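Local coordinates for protein transketolase (Campylobacter jejuni, PDB 3L84) that belongs to the transketolase family of thiamine diphosphate-binding enzymes and is built as an assembly of two chains, at residues K481-Q484 with I485-A489; F439-S443 with I444-E448. All blocks are in the same frame, centred on the assembly; numbering follows the deposited sequence.

Both contacts are local ones within the pyrimidine binding domain, and together they illustrate how a single parallel sheet is fitted out on its flank and at its strand ends. Contact 2 comes first along the chain, where strand 436-440 ends in a loop; contact 1 follows on helix 476-488, which connects strands 469-471 and 493-496. Their centres are 24 Å apart and their nearest atoms about 9 Å, so they do not touch. The sheet links them all the same: Trp483 of contact 1 meets Phe436 and Phe495, while Phe439 of contact 2 is hydrogen-bonded through its backbone to Phe495.

Contact 1 (K481-Q484 with I485-A489); sequences KAWQ and IALNA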
ATOM      1  N   LYS A 481     -19.331 -22.294   0.049  1.00  5.81           N
ATOM      2  CA  LYS A 481     -18.376 -23.288  -0.436  1.00  6.05           C
ATOM      3  C   LYS A 481     -16.947 -22.721  -0.413  1.00  6.08           C
ATOM      4  O   LYS A 481     -15.993 -23.452  -0.107  1.00  7.39           O
ATOM      5  CB  LYS A 481     -18.776 -23.773  -1.833  1.00  6.65           C
ATOM      6  CG  LYS A 481     -20.043 -24.596  -1.835  1.00  7.24           C
ATOM      7  CD  LYS A 481     -20.535 -24.836  -3.253  1.00  8.16           C
ATOM      8  CE  LYS A 481     -21.772 -25.711  -3.356  1.00  8.89           C
ATOM      9  NZ  LYS A 481     -22.251 -25.690  -4.794  1.00 12.03           N
ATOM     10  N   ALA A 482     -16.818 -21.423  -0.693  1.00  5.90           N
ATOM     11  CA  ALA A 482     -15.520 -20.763  -0.656  1.00  5.57           C
ATOM     12  C   ALA A 482     -14.955 -20.795   0.762  1.00  5.70           C
ATOM     13  O   ALA A 482     -13.778 -21.073   0.944  1.00  6.33           O
ATOM     14  CB  ALA A 482     -15.631 -19.310  -1.122  1.00  6.15           C
ATOM     15  N   TRP A 483     -15.765 -20.481   1.777  1.00  5.85           N
ATOM     16  CA  TRP A 483     -15.305 -20.568   3.164  1.00  5.54           C
ATOM     17  C   TRP A 483     -14.890 -21.986   3.541  1.00  5.76           C
ATOM     18  O   TRP A 483     -13.907 -22.177   4.263  1.00  6.68           O
ATOM     19  CB  TRP A 483     -16.373 -20.039   4.113  1.00  5.47           C
ATOM     20  CG  TRP A 483     -16.220 -18.565   4.361  1.00  5.54           C
ATOM     21  CD1 TRP A 483     -16.961 -17.550   3.838  1.00  6.48           C
ATOM     22  CD2 TRP A 483     -15.205 -17.959   5.180  1.00  5.87           C
ATOM     23  NE1 TRP A 483     -16.489 -16.346   4.325  1.00  7.28           N
ATOM     24  CE2 TRP A 483     -15.408 -16.569   5.126  1.00  6.02           C
ATOM     25  CE3 TRP A 483     -14.138 -18.454   5.920  1.00  6.26           C
ATOM     26  CZ2 TRP A 483     -14.612 -15.671   5.825  1.00  6.62           C
ATOM     27  CZ3 TRP A 483     -13.332 -17.568   6.611  1.00  6.38           C
ATOM     28  CH2 TRP A 483     -13.563 -16.184   6.561  1.00  6.65           C
ATOM     29  N   GLN A 484     -15.660 -22.992   3.108  1.00  5.34           N
ATOM     30  CA  GLN A 484     -15.304 -24.367   3.442  1.00  5.71           C
ATOM     31  C   GLN A 484     -13.921 -24.708   2.899  1.00  6.53           C
ATOM     32  O   GLN A 484     -13.119 -25.341   3.568  1.00  8.11           O
ATOM     33  CB  GLN A 484     -16.392 -25.339   2.980  1.00  6.73           C
ATOM     34  CG  GLN A 484     -17.693 -25.184   3.770  1.00  9.21           C
ATOM     35  CD  GLN A 484     -18.845 -25.954   3.192  1.00  9.56           C
ATOM     36  OE1 GLN A 484     -19.117 -25.876   2.009  1.00 11.31           O
ATOM     37  NE2 GLN A 484     -19.562 -26.693   4.070  1.00 14.89           N
ATOM     38  N   ILE A 485     -13.634 -24.267   1.677  1.00  6.42           N
ATOM     39  CA  ILE A 485     -12.291 -24.439   1.122  1.00  6.53           C
ATOM     40  C   ILE A 485     -11.257 -23.619   1.875  1.00  6.40           C
ATOM     41  O   ILE A 485     -10.182 -24.142   2.233  1.00  7.10           O
ATOM     42  CB  ILE A 485     -12.274 -24.067  -0.369  1.00  6.43           C
ATOM     43  CG1 ILE A 485     -13.204 -24.973  -1.176  1.00  7.59           C
ATOM     44  CG2 ILE A 485     -10.835 -24.112  -0.923  1.00  7.41           C
ATOM     45  CD1 ILE A 485     -13.731 -24.339  -2.481  1.00 10.50           C
ATOM     46  N   ALA A 486     -11.549 -22.358   2.129  1.00  6.29           N
ATOM     47  CA  ALA A 486     -10.577 -21.488   2.779  1.00  6.82           C
ATOM     48  C   ALA A 486     -10.157 -22.002   4.154  1.00  6.55           C
ATOM     49  O   ALA A 486      -8.968 -21.937   4.509  1.00  6.87           O
ATOM     50  CB  ALA A 486     -11.131 -20.094   2.926  1.00  7.74           C
ATOM     51  N   LEU A 487     -11.095 -22.529   4.941  1.00  5.96           N
ATOM     52  CA  LEU A 487     -10.731 -23.041   6.266  1.00  6.50           C
ATOM     53  C   LEU A 487      -9.855 -24.257   6.200  1.00  7.22           C
ATOM     54  O   LEU A 487      -9.073 -24.448   7.112  1.00  8.59           O
ATOM     55  CB  LEU A 487     -11.980 -23.314   7.107  1.00  7.17           C
ATOM     56  CG  LEU A 487     -12.715 -22.054   7.489  1.00  7.32           C
ATOM     57  CD1 LEU A 487     -14.090 -22.429   8.020  1.00 12.00           C
ATOM     58  CD2 LEU A 487     -12.050 -21.173   8.511  1.00 10.73           C
ATOM     59  N   ASN A 488      -9.974 -25.085   5.164  1.00  6.96           N
ATOM     60  CA  ASN A 488      -9.188 -26.298   4.988  1.00  8.74           C
ATOM     61  C   ASN A 488      -7.884 -26.063   4.240  1.00  7.45           C
ATOM     62  O   ASN A 488      -6.990 -26.913   4.225  1.00  7.88           O
ATOM     63  CB  ASN A 488      -9.974 -27.404   4.261  1.00  9.74           C
ATOM     64  CG  ASN A 488     -10.980 -28.146   5.154  1.00 15.29           C
ATOM     65  OD1 ASN A 488     -11.883 -28.794   4.638  1.00 24.51           O
ATOM     66  ND2 ASN A 488     -10.783 -28.111   6.446  1.00 21.27           N
ATOM     67  N   ALA A 489      -7.739 -24.898   3.612  1.00  6.05           N
ATOM     68  CA  ALA A 489      -6.587 -24.595   2.775  1.00  6.32           C
ATOM     69  C   ALA A 489      -5.344 -24.338   3.591  1.00  6.67           C
ATOM     70  O   ALA A 489      -5.404 -24.120   4.807  1.00  8.36           O
ATOM     71  CB  ALA A 489      -6.857 -23.360   1.900  1.00  7.29           C
TER
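Leu487 leans against the benzo side of Trp483 one helical turn earlier, and its side chain can be followed outward from the backbone. Leu487 CB passes the carbonyl of Trp483, 3.6 Å from Trp483 O. CG sits beside the backbone N (chi1 -68°), which keeps it over that same oxygen and carries it to the edge of the indole, near the ring plane, where Leu487 CG and Trp483 CE3 are 4.2 Å apart. The two branches then divide the work. Leu487 CD1 stays by the carbonyl, 3.8 Å from Trp483 O, while Leu487 CD2 lies between Trp483 CE3 and Trp483 CZ3, 4.3 Å from each.

This is i to i+4 packing on helix 476-488, the helical limb of a beta-alpha-beta unit between the parallel strands 469-471 and 493-496. The indole stacks on Phe495 of the second strand, and Leu351 of helix 340-354 touches both Trp483 and Leu487.

Beneath the side chains run nearly straight backbone bonds, among them Leu487 N to Trp483 O (2.9 Å) and Ala486 N to Ala482 O (2.8 Å). Ile485 meets Lys481 at its carbonyl alone: Ile485 N bonds to Lys481 O, and Ile485 CD1 folds back to 3.4 Å from the same oxygen. The amine of Lys481 heads off from the helix to a salt bridge with Asp512.

Contact 2 (F439-S443 with I444-E448); sequences FTHDS and IGVGE
Ser443 and Val446 close a tight turn of 3-10 type, Val446 N donating to Ser443 O over 3.0 Å with Ile444 and Gly445 at the two corners, both in helical conformation. The bond is nearly straight at the hydrogen (171°), yet the donor stands well above the carbonyl plane and not on a lone pair. Gly447 N bonds to Ile444 O three residues back, adding a second, overlapping turn.

The side chain of Ser443 braces the same bend. With OG lodged between the backbone N and the carbonyl carbon (chi1 77°), it swings forward over the chain and accepts the N-H of Gly445 at 2.9 Å from Ser443 OG to Gly445 N. A serine oxygen bonded to the N-H two residues ahead defines an ST turn, so the hydroxyl and carbonyl of one residue hold successive amides of the turn.

Val446 points back toward the preceding segment, where Val446 CG2 comes to 3.6 Å from His441 CB. The same methyl meets the imidazole at the edge, near the ring plane, with Val446 CG2 4.1 Å from His441 CD2; the two side chains cross at about a right angle. The far side of that ring is tethered by His441 ND1, which donates to Thr440 OG1 over 2.8 Å with the oxygen tilted modestly from the ring plane. Thr440 OG1 is also hydrogen-bonded to Asn369.

Further along, Glu448 touches Ser26 of the second subunit, while Asp442 forms a salt bridge with Arg472. Strand 436-440, which leads into this bend, lies between strands 408-414 and 493-496, and beyond the strand end Ser443 and Ile444 pack against Phe615 of helix 611-617.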
ATOM      1  N   PHE A 439     -13.132  -8.260   1.411  1.00  5.21           N
ATOM      2  CA  PHE A 439     -13.089  -7.074   0.561  1.00  6.35           C
ATOM      3  C   PHE A 439     -14.447  -6.875  -0.082  1.00  6.35           C
ATOM      4  O   PHE A 439     -14.758  -7.551  -1.058  1.00  8.45           O
ATOM      5  CB  PHE A 439     -12.023  -7.224  -0.515  1.00  6.68           C
ATOM      6  CG  PHE A 439     -10.596  -7.370  -0.022  1.00  6.26           C
ATOM      7  CD1 PHE A 439     -10.084  -6.594   0.995  1.00  8.21           C
ATOM      8  CD2 PHE A 439      -9.747  -8.254  -0.640  1.00  7.90           C
ATOM      9  CE1 PHE A 439      -8.752  -6.720   1.379  1.00  8.38           C
ATOM     10  CE2 PHE A 439      -8.425  -8.383  -0.258  1.00  8.21           C
ATOM     11  CZ  PHE A 439      -7.936  -7.634   0.748  1.00  7.85           C
ATOM     12  N   THR A 440     -15.217  -5.903   0.383  1.00  5.92           N
ATOM     13  CA  THR A 440     -16.519  -5.638  -0.182  1.00  6.17           C
ATOM     14  C   THR A 440     -16.426  -4.500  -1.183  1.00  5.90           C
ATOM     15  O   THR A 440     -15.347  -3.917  -1.416  1.00  7.31           O
ATOM     16  CB  THR A 440     -17.580  -5.345   0.886  1.00  5.92           C
ATOM     17  OG1 THR A 440     -17.386  -4.035   1.435  1.00  6.41           O
ATOM     18  CG2 THR A 440     -17.545  -6.387   2.000  1.00  6.69           C
ATOM     19  N   HIS A 441     -17.514  -4.203  -1.858  1.00  5.23           N
ATOM     20  CA  HIS A 441     -17.583  -3.078  -2.789  1.00  6.29           C
ATOM     21  C   HIS A 441     -16.620  -3.329  -3.933  1.00  5.94           C
ATOM     22  O   HIS A 441     -15.751  -2.536  -4.269  1.00  6.52           O
ATOM     23  CB  HIS A 441     -17.333  -1.766  -2.059  1.00  6.12           C
ATOM     24  CG  HIS A 441     -18.431  -1.395  -1.115  1.00  6.38           C
ATOM     25  ND1 HIS A 441     -18.807  -2.196  -0.057  1.00  6.74           N
ATOM     26  CD2 HIS A 441     -19.240  -0.313  -1.082  1.00  8.93           C
ATOM     27  CE1 HIS A 441     -19.808  -1.616   0.589  1.00  7.13           C
ATOM     28  NE2 HIS A 441     -20.106  -0.486  -0.031  1.00  8.73           N
ATOM     29  N   ASP A 442     -16.829  -4.444  -4.612  1.00  5.89           N
ATOM     30  CA  ASP A 442     -15.793  -5.004  -5.508  1.00  5.86           C
ATOM     31  C   ASP A 442     -15.681  -4.441  -6.902  1.00  6.13           C
ATOM     32  O   ASP A 442     -14.781  -4.869  -7.610  1.00  6.68           O
ATOM     33  CB  ASP A 442     -15.982  -6.522  -5.645  1.00  6.42           C
ATOM     34  CG  ASP A 442     -17.194  -6.925  -6.468  1.00  8.87           C
ATOM     35  OD1 ASP A 442     -18.232  -6.265  -6.374  1.00  8.18           O
ATOM     36  OD2 ASP A 442     -17.105  -7.984  -7.138  1.00  9.24           O
ATOM     37  N   SER A 443     -16.523  -3.509  -7.311  1.00  5.60           N
ATOM     38  CA  SER A 443     -16.529  -3.117  -8.707  1.00  6.16           C
ATOM     39  C   SER A 443     -17.151  -1.748  -8.904  1.00  6.72           C
ATOM     40  O   SER A 443     -17.539  -1.066  -7.963  1.00  6.92           O
ATOM     41  CB  SER A 443     -17.290  -4.143  -9.557  1.00  6.99           C
ATOM     42  OG  SER A 443     -18.687  -3.953  -9.385  1.00  8.55           O
ATOM     43  N   ILE A 444     -17.277  -1.359 -10.168  1.00  6.41           N
ATOM     44  CA  ILE A 444     -18.042  -0.167 -10.582  1.00  7.41           C
ATOM     45  C   ILE A 444     -19.472  -0.191 -10.065  1.00  7.69           C
ATOM     46  O   ILE A 444     -20.108   0.862 -10.051  1.00  7.80           O
ATOM     47  CB  ILE A 444     -18.070  -0.012 -12.126  1.00  6.97           C
ATOM     48  CG1 ILE A 444     -18.435  -1.326 -12.862  1.00  7.68           C
ATOM     49  CG2 ILE A 444     -16.716   0.493 -12.623  1.00  8.26           C
ATOM     50  CD1 ILE A 444     -18.914  -1.118 -14.332  1.00  8.49           C
ATOM     51  N   GLY A 445     -19.980  -1.339  -9.612  1.00  8.19           N
ATOM     52  CA  GLY A 445     -21.282  -1.408  -8.962  1.00  8.57           C
ATOM     53  C   GLY A 445     -21.381  -0.569  -7.698  1.00  9.06           C
ATOM     54  O   GLY A 445     -22.489  -0.276  -7.217  1.00 10.85           O
ATOM     55  N   VAL A 446     -20.243  -0.144  -7.157  1.00  8.63           N
ATOM     56  CA  VAL A 446     -20.210   0.880  -6.112  1.00  9.23           C
ATOM     57  C   VAL A 446     -21.040   2.122  -6.468  1.00  8.93           C
ATOM     58  O   VAL A 446     -21.717   2.713  -5.616  1.00  9.71           O
ATOM     59  CB  VAL A 446     -18.729   1.238  -5.830  1.00  9.14           C
ATOM     60  CG1 VAL A 446     -18.590   2.593  -5.117  1.00 11.35           C
ATOM     61  CG2 VAL A 446     -18.107   0.138  -4.992  1.00 10.04           C
ATOM     62  N   GLY A 447     -20.985   2.540  -7.723  1.00  7.74           N
ATOM     63  CA  GLY A 447     -21.823   3.630  -8.206  1.00  7.36           C
ATOM     64  C   GLY A 447     -21.292   5.008  -7.889  1.00  6.60           C
ATOM     65  O   GLY A 447     -20.237   5.409  -8.342  1.00  7.40           O
ATOM     66  N   GLU A 448     -22.059   5.775  -7.133  1.00  6.29           N
ATOM     67  CA  GLU A 448     -21.890   7.219  -7.063  1.00  6.32           C
ATOM     68  C   GLU A 448     -20.562   7.691  -6.462  1.00  5.44           C
ATOM     69  O   GLU A 448     -20.085   8.782  -6.802  1.00  6.64           O
ATOM     70  CB  GLU A 448     -23.050   7.876  -6.299  1.00  6.83           C
ATOM     71  CG  GLU A 448     -24.420   7.820  -7.034  1.00  7.44           C
ATOM     72  CD  GLU A 448     -25.245   6.605  -6.740  1.00  8.86           C
ATOM     73  OE1 GLU A 448     -24.730   5.551  -6.308  1.00  9.60           O
ATOM     74  OE2 GLU A 448     -26.480   6.753  -6.933  1.00 12.18           O
TER